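Local coordinates for programmed cell death 6-interacting protein (Homo sapiens, PDB 5WA1) that works in endosomal sorting, membrane repair and cytokinesis, and through the Bro1 domain modelled here binds the C-terminal helix of CHMP4 proteins of ESCRT-III, at residues I26-K31 with L210-Q215; S153-E158 with A171-F176; V36-P41 with E66-R71; A73-P78 with E87-Y92. One frame throughout, in Å; residues are numbered along the deposited sequence.

Contact 1 of 4, residues I26-K31 with L210-Q215; sequences ISVQLK and LIMLAQ
An extended, non-helical run, 26-31, passes over one side of helix 202-226, coming nearest at Ile26 and Ile211, whose CA atoms are 7.8 Å apart. What joins them is the carboxamide of Gln215, which grips the backbone of Ile26 at both polar atoms. Ile26 N donates to Gln215 OE1 at 2.7 Å, and Gln215 NE2 returns a bond to Ile26 O at 2.9 Å. Both bonds are nearly straight (172° and 176° at the hydrogen), and each donor sits in the carbonyl plane on a lone pair; the amide pairs with the N-H and C=O of one residue, much as an antiparallel strand partner would. The chain of Gln215 reaches this far because it runs extended beyond CG (chi2 -175°), and the two bonds together fix the rotation of its amide. This is how the Bro1 domain ties the segment near its N-terminus onto the helical body, close to the centre of the chain; helix 202-226 itself belongs to the region that interacts with CHMP4 proteins. Beside the amide the contact turns apolar. The Ile26 side chain crosses that of Ile211 at about a right angle, CD1 lying 4.0 Å from Ile211 CG2. Met212, bent at chi2 and chi3, brings its CE methyl back to the loop, 3.7 Å from Ile26 O and 3.9 Å from Val28 CG2. The backbone of Val28 is also held by helix 137-157, its N and O bonding to Ser153 and Gln154, while Tyr174 of helix 164-191 packs against both Met212 and Gln215.

Contact 2 of 4, residues S153-E158 with A171-F176; sequences SQIAAE and AKHYQF
One face of the Tyr174 ring carries the methyl of Ala156, which sits over the ring centre with CB 3.5 Å from the centroid and only 11° off the normal, a clear CH-pi contact. Obliquely to the same ring come Ser153 O and Ala157 N, the oxygen 4.1 Å from Tyr174 CE1. At the far end of the ring the phenol oxygen lies against the backbone of Ala157, with OH 3.3 Å from Ala157 CA. A water completes the polar end: it donates to Ala156 O at 2.8 Å and is hydrogen-bonded to Tyr174 OH at 2.9 Å, bridging the hydroxyl to a carbonyl near the end of helix 137-157. The imidazole of His173 is met obliquely by the CG2 branch of Ile155, 3.8 Å from His173 CD2. That branch stands anti to the backbone N of Ile155 (chi1 -66°, measured to CG1), which turns it to the histidine. The same Ala156 methyl touches His173 CB at 3.7 Å, so it packs on the ring of one residue and the beta carbon of the one before it. No direct hydrogen bond links the segments. Ser153 instead bonds through OG to Ala150 O of its own helix, and Leu86 of helix 83-97 packs on both Ile155 and His173. Lys172 and Ala171 face the bound peptide, with a weak hydrogen bond and an aromatic contact respectively. With axes 8.2 Å apart and running at 153°, the pair is an antiparallel helical hairpin formed by consecutive helices 137-157 and 164-191 in the mostly helical Bro1 domain, a family grouped with the TPR-like folds.

Contact 3 of 4, residues V36-P41 with E66-R71; sequences VDLAKP and ELSKLR
Leu38 plugs against one side of helix 56-75 just where the chain turns into helix 39-49, the first helix of the Bro1 domain, and the contact is tight there and looser toward Asp37 and Val36. In the close part, Leu38 CD1 lies 3.8 Å from Leu67 CG and 3.9 Å from Arg71 CD. The leucine crosses the arginine chain at about a right angle, so its branched end fits between Leu67 and the aliphatic length of Arg71, which is extended from CG to NE. Ser68, which follows Leu67, also packs on Leu38: its CB meets Leu38 CB at 3.7 Å and approaches Ala39 N. Tyr92, Leu112 and Phe114 pack on Leu38 as well, making this a buried corner between helices 56-75 and 83-97 and the strand 114-117.

The solvent side is at Asp37, which is exposed. Its CG stands anti to the backbone N (chi1 178°), which swings the carboxylate back over the start of the helix; there OD1 takes a weak bond from Ala39 N, capping the turn. Val36 makes a loose contact over one face of the Arg71 guanidinium, CB 4.0 Å from NH2, although the arginine itself is buried. The guanidinium is held mainly from outside the two segments: NE in a salt bridge with Glu140, NH1 by Thr33 OG1, NH2 by Ser34 O. The one hydrogen bond between the two segments is weak, Leu38 N to Ser68 OG at 3.1 Å and bent to 135° at the hydrogen.

Contact 4 of 4, residues A73-P78 with E87-Y92; sequences AAVGRP and ETLLRY
Ala74 sets its small methyl against helix 83-97, with CB 3.7 Å from Tyr92 CB, and its CA comes within 4.8 Å of the CA of Leu89. The Thr88 methyl packs beside it: CG2 is 3.9 Å from Ala74 CA and also touches Ala73 CB at 4.1 Å. Leu89 brings its branched end to the chain, CG lying 3.6 Å from Ala74 O, while its CD2 meets Val75 CG1 at 4.0 Å, the two side chains crossing at about a right angle. No hydrogen bond crosses the contact; apart from Leu89 against Ala74 O it is apolar packing, and it joins the last turn of helix 56-75 to the next helix, a helix-loop-helix step near the N-terminal end of the Bro1 domain. Further out, bonds and packing position these side chains. Thr88 turns its hydroxyl beside its backbone N (chi1 -60°) and bonds OG1 to Gly84 O one turn back, which leaves CG2 for the alanines. Tyr92 sends its OH to Glu140 of helix 137-157, and Leu89 is backed on that same helix by Asn147 and Cys148.

Overall arrangement
Contacts 1 and 2 lie near the centre of the chain, 8 Å between centres, and touch each other through the N-terminal loop and the helices facing it. Contact 3, its centre about 29 Å from theirs, is buried too but lies toward one end of the domain; contact 4, between, is only partly buried. Contacts 3 and 4 both use helix 56-75 and meet at Tyr92, while Phe176 on Leu90 joins contacts 2 and 4. The chemistry shifts accordingly: straight amide-to-backbone bonds in contact 1, ring packing and a water in 2, leucine packing with one weak bond in 3, plain methyl packing in 4.

Contact 1 of 4, residues I26-K31 with L210-Q215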
loop_
_atom_site.group_PDB
_atom_site.type_symbol
_atom_site.label_atom_id
_atom_site.label_comp_id
_atom_site.label_asym_id
_atom_site.label_seq_id
_atom_site.Cartn_x
_atom_site.Cartn_y
_atom_site.Cartn_z
ATOM N N ILE A 26 2.997 7.771 0.302
ATOM C CA ILE A 26 1.553 7.938 0.336
ATOM C C ILE A 26 0.976 6.937 1.326
ATOM O O ILE A 26 1.357 5.760 1.323
ATOM C CB ILE A 26 0.950 7.739 -1.061
ATOM C CG1 ILE A 26 1.482 8.805 -2.025
ATOM C CG2 ILE A 26 -0.591 7.766 -1.001
ATOM C CD1 ILE A 26 1.274 8.436 -3.487
ATOM N N SER A 27 0.076 7.407 2.187
ATOM C CA SER A 27 -0.713 6.546 3.052
ATOM C C SER A 27 -2.173 6.967 2.948
ATOM O O SER A 27 -2.508 8.016 2.391
ATOM C CB SER A 27 -0.232 6.602 4.506
ATOM O OG SER A 27 -0.329 7.913 5.019
ATOM N N VAL A 28 -3.053 6.130 3.486
ATOM C CA VAL A 28 -4.492 6.265 3.302
ATOM C C VAL A 28 -5.132 6.508 4.663
ATOM O O VAL A 28 -4.797 5.830 5.640
ATOM C CB VAL A 28 -5.083 5.011 2.632
ATOM C CG1 VAL A 28 -6.581 5.165 2.408
ATOM C CG2 VAL A 28 -4.362 4.733 1.312
ATOM N N GLN A 29 -6.045 7.475 4.725
ATOM C CA GLN A 29 -6.799 7.716 5.949
ATOM C C GLN A 29 -7.830 6.611 6.171
ATOM O O GLN A 29 -8.372 6.041 5.221
ATOM C CB GLN A 29 -7.492 9.079 5.892
ATOM C CG GLN A 29 -6.526 10.255 5.854
ATOM C CD GLN A 29 -5.705 10.379 7.129
ATOM O OE1 GLN A 29 -4.544 9.963 7.179
ATOM N NE2 GLN A 29 -6.302 10.961 8.163
ATOM N N LEU A 30 -8.094 6.307 7.443
ATOM C CA LEU A 30 -9.052 5.270 7.785
ATOM C C LEU A 30 -10.479 5.793 7.630
ATOM O O LEU A 30 -10.747 6.986 7.783
ATOM C CB LEU A 30 -8.829 4.782 9.221
ATOM C CG LEU A 30 -7.785 3.686 9.501
ATOM C CD1 LEU A 30 -6.369 4.113 9.142
ATOM C CD2 LEU A 30 -7.854 3.264 10.958
ATOM N N LYS A 31 -11.398 4.880 7.318
ATOM C CA LYS A 31 -12.813 5.224 7.265
ATOM C C LYS A 31 -13.386 5.300 8.673
ATOM O O LYS A 31 -12.997 4.536 9.558
ATOM C CB LYS A 31 -13.588 4.195 6.439
ATOM C CG LYS A 31 -13.127 4.096 4.986
ATOM C CD LYS A 31 -13.724 2.887 4.262
ATOM C CE LYS A 31 -15.249 2.917 4.227
ATOM N NZ LYS A 31 -15.815 4.228 3.793
ATOM N N LEU A 210 -2.110 -0.714 -6.371
ATOM C CA LEU A 210 -0.902 -0.490 -7.164
ATOM C C LEU A 210 0.036 0.514 -6.504
ATOM O O LEU A 210 1.265 0.346 -6.548
ATOM C CB LEU A 210 -1.300 -0.037 -8.562
ATOM C CG LEU A 210 -0.161 0.224 -9.539
ATOM C CD1 LEU A 210 0.817 -0.947 -9.568
ATOM C CD2 LEU A 210 -0.767 0.472 -10.907
ATOM N N ILE A 211 -0.505 1.567 -5.887
ATOM C CA ILE A 211 0.351 2.532 -5.196
ATOM C C ILE A 211 1.150 1.846 -4.088
ATOM O O ILE A 211 2.354 2.086 -3.921
ATOM C CB ILE A 211 -0.493 3.695 -4.640
ATOM C CG1 ILE A 211 -1.087 4.522 -5.777
ATOM C CG2 ILE A 211 0.347 4.555 -3.683
ATOM C CD1 ILE A 211 -2.129 5.544 -5.319
ATOM N N MET A 212 0.485 0.991 -3.304
ATOM C CA MET A 212 1.172 0.293 -2.222
ATOM C C MET A 212 2.188 -0.695 -2.761
ATOM O O MET A 212 3.257 -0.887 -2.169
ATOM C CB MET A 212 0.150 -0.434 -1.334
ATOM C CG MET A 212 -0.856 0.486 -0.654
ATOM S SD MET A 212 -0.058 1.707 0.416
ATOM C CE MET A 212 -1.022 3.182 0.081
ATOM N N LEU A 213 1.872 -1.345 -3.879
ATOM C CA LEU A 213 2.848 -2.237 -4.486
ATOM C C LEU A 213 4.076 -1.468 -4.965
ATOM O O LEU A 213 5.209 -1.926 -4.781
ATOM C CB LEU A 213 2.210 -3.011 -5.636
ATOM C CG LEU A 213 3.031 -4.199 -6.143
ATOM C CD1 LEU A 213 2.997 -5.340 -5.136
ATOM C CD2 LEU A 213 2.520 -4.653 -7.498
ATOM N N ALA A 214 3.870 -0.291 -5.577
ATOM C CA ALA A 214 4.996 0.552 -5.989
ATOM C C ALA A 214 5.856 0.945 -4.802
ATOM O O ALA A 214 7.087 0.972 -4.894
ATOM C CB ALA A 214 4.487 1.815 -6.690
ATOM N N GLN A 215 5.222 1.277 -3.676
ATOM C CA GLN A 215 5.996 1.723 -2.535
ATOM C C GLN A 215 6.743 0.564 -1.901
ATOM O O GLN A 215 7.865 0.751 -1.417
ATOM C CB GLN A 215 5.086 2.460 -1.547
ATOM C CG GLN A 215 4.640 3.775 -2.194
ATOM C CD GLN A 215 3.814 4.714 -1.324
ATOM O OE1 GLN A 215 3.867 5.926 -1.523
ATOM N NE2 GLN A 215 3.025 4.171 -0.391
#

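Contact 2 of 4, residues S153-E158 with A171-F176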
loop_
_atom_site.group_PDB
_atom_site.type_symbol
_atom_site.label_atom_id
_atom_site.label_comp_id
_atom_site.label_asym_id
_atom_site.label_seq_id
_atom_site.Cartn_x
_atom_site.Cartn_y
_atom_site.Cartn_z
ATOM N N SER A 153 -0.723 0.979 5.731
ATOM C CA SER A 153 -0.008 1.957 4.912
ATOM C C SER A 153 0.538 3.089 5.767
ATOM O O SER A 153 1.625 3.607 5.490
ATOM C CB SER A 153 -0.923 2.515 3.814
ATOM O OG SER A 153 -1.769 3.550 4.321
ATOM N N GLN A 154 -0.187 3.475 6.821
ATOM C CA GLN A 154 0.296 4.543 7.689
ATOM C C GLN A 154 1.474 4.081 8.535
ATOM O O GLN A 154 2.430 4.839 8.744
ATOM C CB GLN A 154 -0.835 5.051 8.582
ATOM C CG GLN A 154 -1.979 5.702 7.805
ATOM C CD GLN A 154 -2.993 6.347 8.731
ATOM O OE1 GLN A 154 -2.647 6.781 9.825
ATOM N NE2 GLN A 154 -4.256 6.398 8.304
ATOM N N ILE A 155 1.418 2.847 9.039
ATOM C CA ILE A 155 2.537 2.298 9.797
ATOM C C ILE A 155 3.771 2.182 8.909
ATOM O O ILE A 155 4.891 2.508 9.323
ATOM C CB ILE A 155 2.144 0.940 10.411
ATOM C CG1 ILE A 155 1.053 1.136 11.466
ATOM C CG2 ILE A 155 3.373 0.237 10.985
ATOM C CD1 ILE A 155 0.391 -0.163 11.960
ATOM N N ALA A 156 3.585 1.720 7.673
ATOM C CA ALA A 156 4.715 1.589 6.756
ATOM C C ALA A 156 5.337 2.944 6.448
ATOM O O ALA A 156 6.570 3.089 6.440
ATOM C CB ALA A 156 4.261 0.908 5.466
ATOM N N ALA A 157 4.496 3.950 6.195
ATOM C CA ALA A 157 4.985 5.283 5.869
ATOM C C ALA A 157 5.714 5.940 7.033
ATOM O O ALA A 157 6.479 6.885 6.813
ATOM C CB ALA A 157 3.820 6.163 5.409
ATOM N N GLU A 158 5.509 5.466 8.261
ATOM C CA GLU A 158 6.163 6.036 9.432
ATOM C C GLU A 158 7.509 5.403 9.736
ATOM O O GLU A 158 8.182 5.838 10.675
ATOM C CB GLU A 158 5.262 5.897 10.664
ATOM C CG GLU A 158 4.431 7.123 10.953
ATOM C CD GLU A 158 3.443 6.898 12.075
ATOM O OE1 GLU A 158 2.798 7.881 12.493
ATOM O OE2 GLU A 158 3.308 5.743 12.536
ATOM N N ALA A 171 8.269 -2.786 4.001
ATOM C CA ALA A 171 8.092 -3.693 2.871
ATOM C C ALA A 171 6.947 -4.665 3.124
ATOM O O ALA A 171 6.120 -4.908 2.237
ATOM C CB ALA A 171 9.387 -4.461 2.603
ATOM N N LYS A 172 6.886 -5.222 4.334
ATOM C CA LYS A 172 5.823 -6.161 4.680
ATOM C C LYS A 172 4.461 -5.477 4.707
ATOM O O LYS A 172 3.480 -6.017 4.184
ATOM C CB LYS A 172 6.141 -6.819 6.028
ATOM C CG LYS A 172 5.230 -7.979 6.416
ATOM C CD LYS A 172 5.866 -8.822 7.533
ATOM C CE LYS A 172 7.325 -9.160 7.195
ATOM N NZ LYS A 172 8.050 -9.823 8.320
ATOM N N HIS A 173 4.381 -4.272 5.280
ATOM C CA HIS A 173 3.082 -3.618 5.422
ATOM C C HIS A 173 2.552 -3.065 4.098
ATOM O O HIS A 173 1.333 -3.094 3.864
ATOM C CB HIS A 173 3.179 -2.518 6.481
ATOM C CG HIS A 173 3.117 -3.037 7.890
ATOM N ND1 HIS A 173 3.980 -4.002 8.366
ATOM C CD2 HIS A 173 2.289 -2.735 8.917
ATOM C CE1 HIS A 173 3.691 -4.263 9.629
ATOM N NE2 HIS A 173 2.669 -3.509 9.987
ATOM N N TYR A 174 3.432 -2.570 3.217
ATOM C CA TYR A 174 2.985 -2.122 1.896
ATOM C C TYR A 174 2.457 -3.282 1.067
ATOM O O TYR A 174 1.455 -3.138 0.361
ATOM C CB TYR A 174 4.124 -1.424 1.147
ATOM C CG TYR A 174 4.401 -0.016 1.606
ATOM C CD1 TYR A 174 3.365 0.892 1.814
ATOM C CD2 TYR A 174 5.713 0.418 1.811
ATOM C CE1 TYR A 174 3.628 2.192 2.236
ATOM C CE2 TYR A 174 5.980 1.704 2.231
ATOM C CZ TYR A 174 4.931 2.583 2.447
ATOM O OH TYR A 174 5.190 3.868 2.866
ATOM N N GLN A 175 3.101 -4.447 1.153
ATOM C CA GLN A 175 2.607 -5.600 0.407
ATOM C C GLN A 175 1.294 -6.113 0.988
ATOM O O GLN A 175 0.412 -6.556 0.243
ATOM C CB GLN A 175 3.665 -6.699 0.383
ATOM C CG GLN A 175 4.848 -6.343 -0.524
ATOM C CD GLN A 175 5.913 -7.412 -0.499
ATOM O OE1 GLN A 175 5.939 -8.305 -1.350
ATOM N NE2 GLN A 175 6.783 -7.346 0.500
ATOM N N PHE A 176 1.148 -6.065 2.314
ATOM C CA PHE A 176 -0.139 -6.394 2.916
ATOM C C PHE A 176 -1.220 -5.425 2.450
ATOM O O PHE A 176 -2.288 -5.848 1.997
ATOM C CB PHE A 176 -0.042 -6.384 4.443
ATOM C CG PHE A 176 -1.385 -6.462 5.107
ATOM C CD1 PHE A 176 -2.014 -7.682 5.262
ATOM C CD2 PHE A 176 -2.058 -5.307 5.491
ATOM C CE1 PHE A 176 -3.288 -7.763 5.843
ATOM C CE2 PHE A 176 -3.326 -5.374 6.058
ATOM C CZ PHE A 176 -3.934 -6.606 6.236
HETATM O O HOH W 1 7.820 4.154 4.166
#

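Contact 3 of 4, residues V36-P41 with E66-R71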
loop_
_atom_site.group_PDB
_atom_site.type_symbol
_atom_site.label_atom_id
_atom_site.label_comp_id
_atom_site.label_asym_id
_atom_site.label_seq_id
_atom_site.Cartn_x
_atom_site.Cartn_y
_atom_site.Cartn_z
ATOM N N VAL A 36 -22.078 0.778 16.849
ATOM C CA VAL A 36 -23.171 -0.172 16.664
ATOM C C VAL A 36 -23.162 -1.179 17.810
ATOM O O VAL A 36 -22.103 -1.673 18.206
ATOM C CB VAL A 36 -23.058 -0.888 15.299
ATOM C CG1 VAL A 36 -23.949 -2.115 15.258
ATOM C CG2 VAL A 36 -23.424 0.070 14.174
ATOM N N ASP A 37 -24.347 -1.484 18.340
ATOM C CA ASP A 37 -24.494 -2.503 19.379
ATOM C C ASP A 37 -24.585 -3.869 18.705
ATOM O O ASP A 37 -25.665 -4.340 18.341
ATOM C CB ASP A 37 -25.720 -2.233 20.245
ATOM C CG ASP A 37 -25.936 -3.308 21.299
ATOM O OD1 ASP A 37 -24.968 -4.032 21.616
ATOM O OD2 ASP A 37 -27.070 -3.430 21.806
ATOM N N LEU A 38 -23.431 -4.520 18.544
ATOM C CA LEU A 38 -23.411 -5.848 17.939
ATOM C C LEU A 38 -24.074 -6.892 18.826
ATOM O O LEU A 38 -24.590 -7.895 18.318
ATOM C CB LEU A 38 -21.976 -6.278 17.641
ATOM C CG LEU A 38 -21.305 -5.693 16.407
ATOM C CD1 LEU A 38 -20.000 -6.442 16.122
ATOM C CD2 LEU A 38 -22.252 -5.756 15.223
ATOM N N ALA A 39 -24.059 -6.682 20.142
ATOM C CA ALA A 39 -24.473 -7.727 21.069
ATOM C C ALA A 39 -25.957 -8.045 20.927
ATOM O O ALA A 39 -26.333 -9.188 20.645
ATOM C CB ALA A 39 -24.140 -7.312 22.504
ATOM N N LYS A 40 -26.813 -7.033 21.093
ATOM C CA LYS A 40 -28.258 -7.247 21.180
ATOM C C LYS A 40 -28.842 -8.068 20.032
ATOM O O LYS A 40 -29.562 -9.041 20.312
ATOM C CB LYS A 40 -28.953 -5.884 21.299
ATOM C CG LYS A 40 -30.334 -5.941 21.935
ATOM C CD LYS A 40 -30.868 -4.544 22.211
ATOM C CE LYS A 40 -32.050 -4.580 23.170
ATOM N NZ LYS A 40 -31.664 -5.105 24.508
ATOM N N PRO A 41 -28.589 -7.757 18.751
ATOM C CA PRO A 41 -29.194 -8.567 17.680
ATOM C C PRO A 41 -28.656 -9.986 17.609
ATOM O O PRO A 41 -29.323 -10.852 17.027
ATOM C CB PRO A 41 -28.848 -7.784 16.401
ATOM C CG PRO A 41 -28.407 -6.432 16.862
ATOM C CD PRO A 41 -27.781 -6.658 18.195
ATOM N N GLU A 66 -18.277 -9.853 23.851
ATOM C CA GLU A 66 -16.872 -9.599 23.546
ATOM C C GLU A 66 -16.681 -9.141 22.106
ATOM O O GLU A 66 -15.722 -8.419 21.812
ATOM C CB GLU A 66 -16.031 -10.846 23.819
ATOM C CG GLU A 66 -15.753 -11.094 25.295
ATOM C CD GLU A 66 -15.024 -9.933 25.953
ATOM O OE1 GLU A 66 -15.608 -9.297 26.856
ATOM O OE2 GLU A 66 -13.871 -9.654 25.558
ATOM N N LEU A 67 -17.571 -9.550 21.197
ATOM C CA LEU A 67 -17.434 -9.127 19.809
ATOM C C LEU A 67 -17.817 -7.662 19.640
ATOM O O LEU A 67 -17.155 -6.921 18.903
ATOM C CB LEU A 67 -18.281 -10.007 18.894
ATOM C CG LEU A 67 -18.188 -9.537 17.437
ATOM C CD1 LEU A 67 -16.745 -9.596 16.936
ATOM C CD2 LEU A 67 -19.112 -10.322 16.530
ATOM N N SER A 68 -18.888 -7.233 20.308
ATOM C CA SER A 68 -19.264 -5.823 20.269
ATOM C C SER A 68 -18.164 -4.959 20.871
ATOM O O SER A 68 -17.849 -3.882 20.347
ATOM C CB SER A 68 -20.589 -5.610 21.014
ATOM O OG SER A 68 -21.170 -4.361 20.651
ATOM N N LYS A 69 -17.569 -5.420 21.977
ATOM C CA LYS A 69 -16.430 -4.724 22.561
ATOM C C LYS A 69 -15.272 -4.659 21.578
ATOM O O LYS A 69 -14.624 -3.614 21.437
ATOM C CB LYS A 69 -16.009 -5.426 23.851
ATOM C CG LYS A 69 -14.695 -4.954 24.451
ATOM C CD LYS A 69 -14.412 -5.718 25.745
ATOM C CE LYS A 69 -13.041 -5.393 26.320
ATOM N NZ LYS A 69 -12.794 -6.138 27.589
ATOM N N LEU A 70 -15.016 -5.763 20.869
ATOM C CA LEU A 70 -13.924 -5.796 19.904
ATOM C C LEU A 70 -14.157 -4.809 18.770
ATOM O O LEU A 70 -13.209 -4.175 18.293
ATOM C CB LEU A 70 -13.742 -7.213 19.354
ATOM C CG LEU A 70 -12.734 -7.380 18.204
ATOM C CD1 LEU A 70 -11.359 -6.875 18.619
ATOM C CD2 LEU A 70 -12.660 -8.832 17.747
ATOM N N ARG A 71 -15.409 -4.659 18.325
ATOM C CA ARG A 71 -15.692 -3.692 17.269
ATOM C C ARG A 71 -15.365 -2.278 17.726
ATOM O O ARG A 71 -14.746 -1.503 16.991
ATOM C CB ARG A 71 -17.158 -3.782 16.825
ATOM C CG ARG A 71 -17.444 -2.860 15.643
ATOM C CD ARG A 71 -18.897 -2.853 15.189
ATOM N NE ARG A 71 -18.985 -2.327 13.828
ATOM C CZ ARG A 71 -19.145 -1.043 13.524
ATOM N NH1 ARG A 71 -19.204 -0.664 12.252
ATOM N NH2 ARG A 71 -19.265 -0.135 14.486
#

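Contact 4 of 4, residues A73-P78 with E87-Y92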
loop_
_atom_site.group_PDB
_atom_site.type_symbol
_atom_site.label_atom_id
_atom_site.label_comp_id
_atom_site.label_asym_id
_atom_site.label_seq_id
_atom_site.Cartn_x
_atom_site.Cartn_y
_atom_site.Cartn_z
ATOM N N ALA A 73 -13.208 -1.353 19.905
ATOM C CA ALA A 73 -11.757 -1.186 19.955
ATOM C C ALA A 73 -11.131 -1.124 18.562
ATOM O O ALA A 73 -10.110 -0.451 18.375
ATOM C CB ALA A 73 -11.131 -2.317 20.768
ATOM N N ALA A 74 -11.710 -1.811 17.575
ATOM C CA ALA A 74 -11.111 -1.859 16.243
ATOM C C ALA A 74 -11.458 -0.648 15.387
ATOM O O ALA A 74 -10.623 -0.194 14.596
ATOM C CB ALA A 74 -11.539 -3.131 15.502
ATOM N N VAL A 75 -12.680 -0.120 15.495
ATOM C CA VAL A 75 -13.129 0.924 14.586
ATOM C C VAL A 75 -13.736 2.123 15.297
ATOM O O VAL A 75 -14.200 3.050 14.631
ATOM C CB VAL A 75 -14.116 0.373 13.531
ATOM C CG1 VAL A 75 -13.409 -0.636 12.617
ATOM C CG2 VAL A 75 -15.333 -0.253 14.185
ATOM N N GLY A 76 -13.740 2.150 16.631
ATOM C CA GLY A 76 -14.324 3.269 17.345
ATOM C C GLY A 76 -13.333 4.330 17.785
ATOM O O GLY A 76 -13.713 5.488 17.986
ATOM N N ARG A 77 -12.064 3.954 17.943
ATOM C CA ARG A 77 -11.028 4.865 18.423
ATOM C C ARG A 77 -10.028 5.143 17.310
ATOM O O ARG A 77 -9.185 4.283 17.009
ATOM C CB ARG A 77 -10.312 4.271 19.641
ATOM C CG ARG A 77 -11.227 3.649 20.673
ATOM C CD ARG A 77 -10.452 2.697 21.568
ATOM N NE ARG A 77 -11.338 1.908 22.420
ATOM C CZ ARG A 77 -10.947 0.861 23.142
ATOM N NH1 ARG A 77 -9.678 0.471 23.112
ATOM N NH2 ARG A 77 -11.823 0.203 23.887
ATOM N N PRO A 78 -10.071 6.330 16.660
ATOM C CA PRO A 78 -9.039 6.677 15.655
ATOM C C PRO A 78 -7.730 7.115 16.308
ATOM O O PRO A 78 -7.423 8.297 16.473
ATOM C CB PRO A 78 -9.706 7.809 14.870
ATOM C CG PRO A 78 -10.611 8.463 15.867
ATOM C CD PRO A 78 -11.114 7.364 16.769
ATOM N N GLU A 87 -3.236 -5.179 14.848
ATOM C CA GLU A 87 -3.655 -6.530 15.213
ATOM C C GLU A 87 -5.095 -6.558 15.704
ATOM O O GLU A 87 -5.814 -7.532 15.449
ATOM C CB GLU A 87 -2.716 -7.113 16.272
ATOM C CG GLU A 87 -1.384 -7.600 15.712
ATOM C CD GLU A 87 -1.549 -8.724 14.698
ATOM O OE1 GLU A 87 -2.466 -9.558 14.870
ATOM O OE2 GLU A 87 -0.767 -8.766 13.721
ATOM N N THR A 88 -5.540 -5.507 16.400
ATOM C CA THR A 88 -6.940 -5.444 16.808
ATOM C C THR A 88 -7.861 -5.352 15.598
ATOM O O THR A 88 -8.885 -6.047 15.525
ATOM C CB THR A 88 -7.164 -4.261 17.749
ATOM O OG1 THR A 88 -6.340 -4.415 18.910
ATOM C CG2 THR A 88 -8.628 -4.193 18.175
ATOM N N LEU A 89 -7.510 -4.505 14.628
ATOM C CA LEU A 89 -8.259 -4.461 13.377
ATOM C C LEU A 89 -8.225 -5.811 12.675
ATOM O O LEU A 89 -9.261 -6.315 12.225
ATOM C CB LEU A 89 -7.688 -3.373 12.463
ATOM C CG LEU A 89 -8.506 -2.091 12.398
ATOM C CD1 LEU A 89 -7.771 -1.042 11.590
ATOM C CD2 LEU A 89 -9.884 -2.376 11.808
ATOM N N LEU A 90 -7.027 -6.393 12.541
ATOM C CA LEU A 90 -6.900 -7.692 11.888
ATOM C C LEU A 90 -7.734 -8.743 12.602
ATOM O O LEU A 90 -8.426 -9.546 11.962
ATOM C CB LEU A 90 -5.438 -8.121 11.855
ATOM C CG LEU A 90 -4.519 -7.215 11.038
ATOM C CD1 LEU A 90 -3.092 -7.718 11.129
ATOM C CD2 LEU A 90 -4.994 -7.149 9.602
ATOM N N ARG A 91 -7.679 -8.754 13.935
ATOM C CA ARG A 91 -8.466 -9.713 14.699
ATOM C C ARG A 91 -9.956 -9.524 14.445
ATOM O O ARG A 91 -10.695 -10.504 14.282
ATOM C CB ARG A 91 -8.153 -9.582 16.189
ATOM C CG ARG A 91 -8.958 -10.545 17.054
ATOM C CD ARG A 91 -8.880 -10.201 18.536
ATOM N NE ARG A 91 -9.894 -10.926 19.300
ATOM C CZ ARG A 91 -10.182 -10.701 20.577
ATOM N NH1 ARG A 91 -9.527 -9.765 21.255
ATOM N NH2 ARG A 91 -11.128 -11.411 21.178
ATOM N N TYR A 92 -10.418 -8.272 14.399
ATOM C CA TYR A 92 -11.843 -8.045 14.182
ATOM C C TYR A 92 -12.262 -8.463 12.775
ATOM O O TYR A 92 -13.377 -8.966 12.592
ATOM C CB TYR A 92 -12.191 -6.579 14.460
ATOM C CG TYR A 92 -13.636 -6.223 14.200
ATOM C CD1 TYR A 92 -14.658 -6.779 14.966
ATOM C CD2 TYR A 92 -13.984 -5.340 13.184
ATOM C CE1 TYR A 92 -15.984 -6.464 14.728
ATOM C CE2 TYR A 92 -15.314 -5.019 12.935
ATOM C CZ TYR A 92 -16.307 -5.585 13.711
ATOM O OH TYR A 92 -17.628 -5.276 13.477
#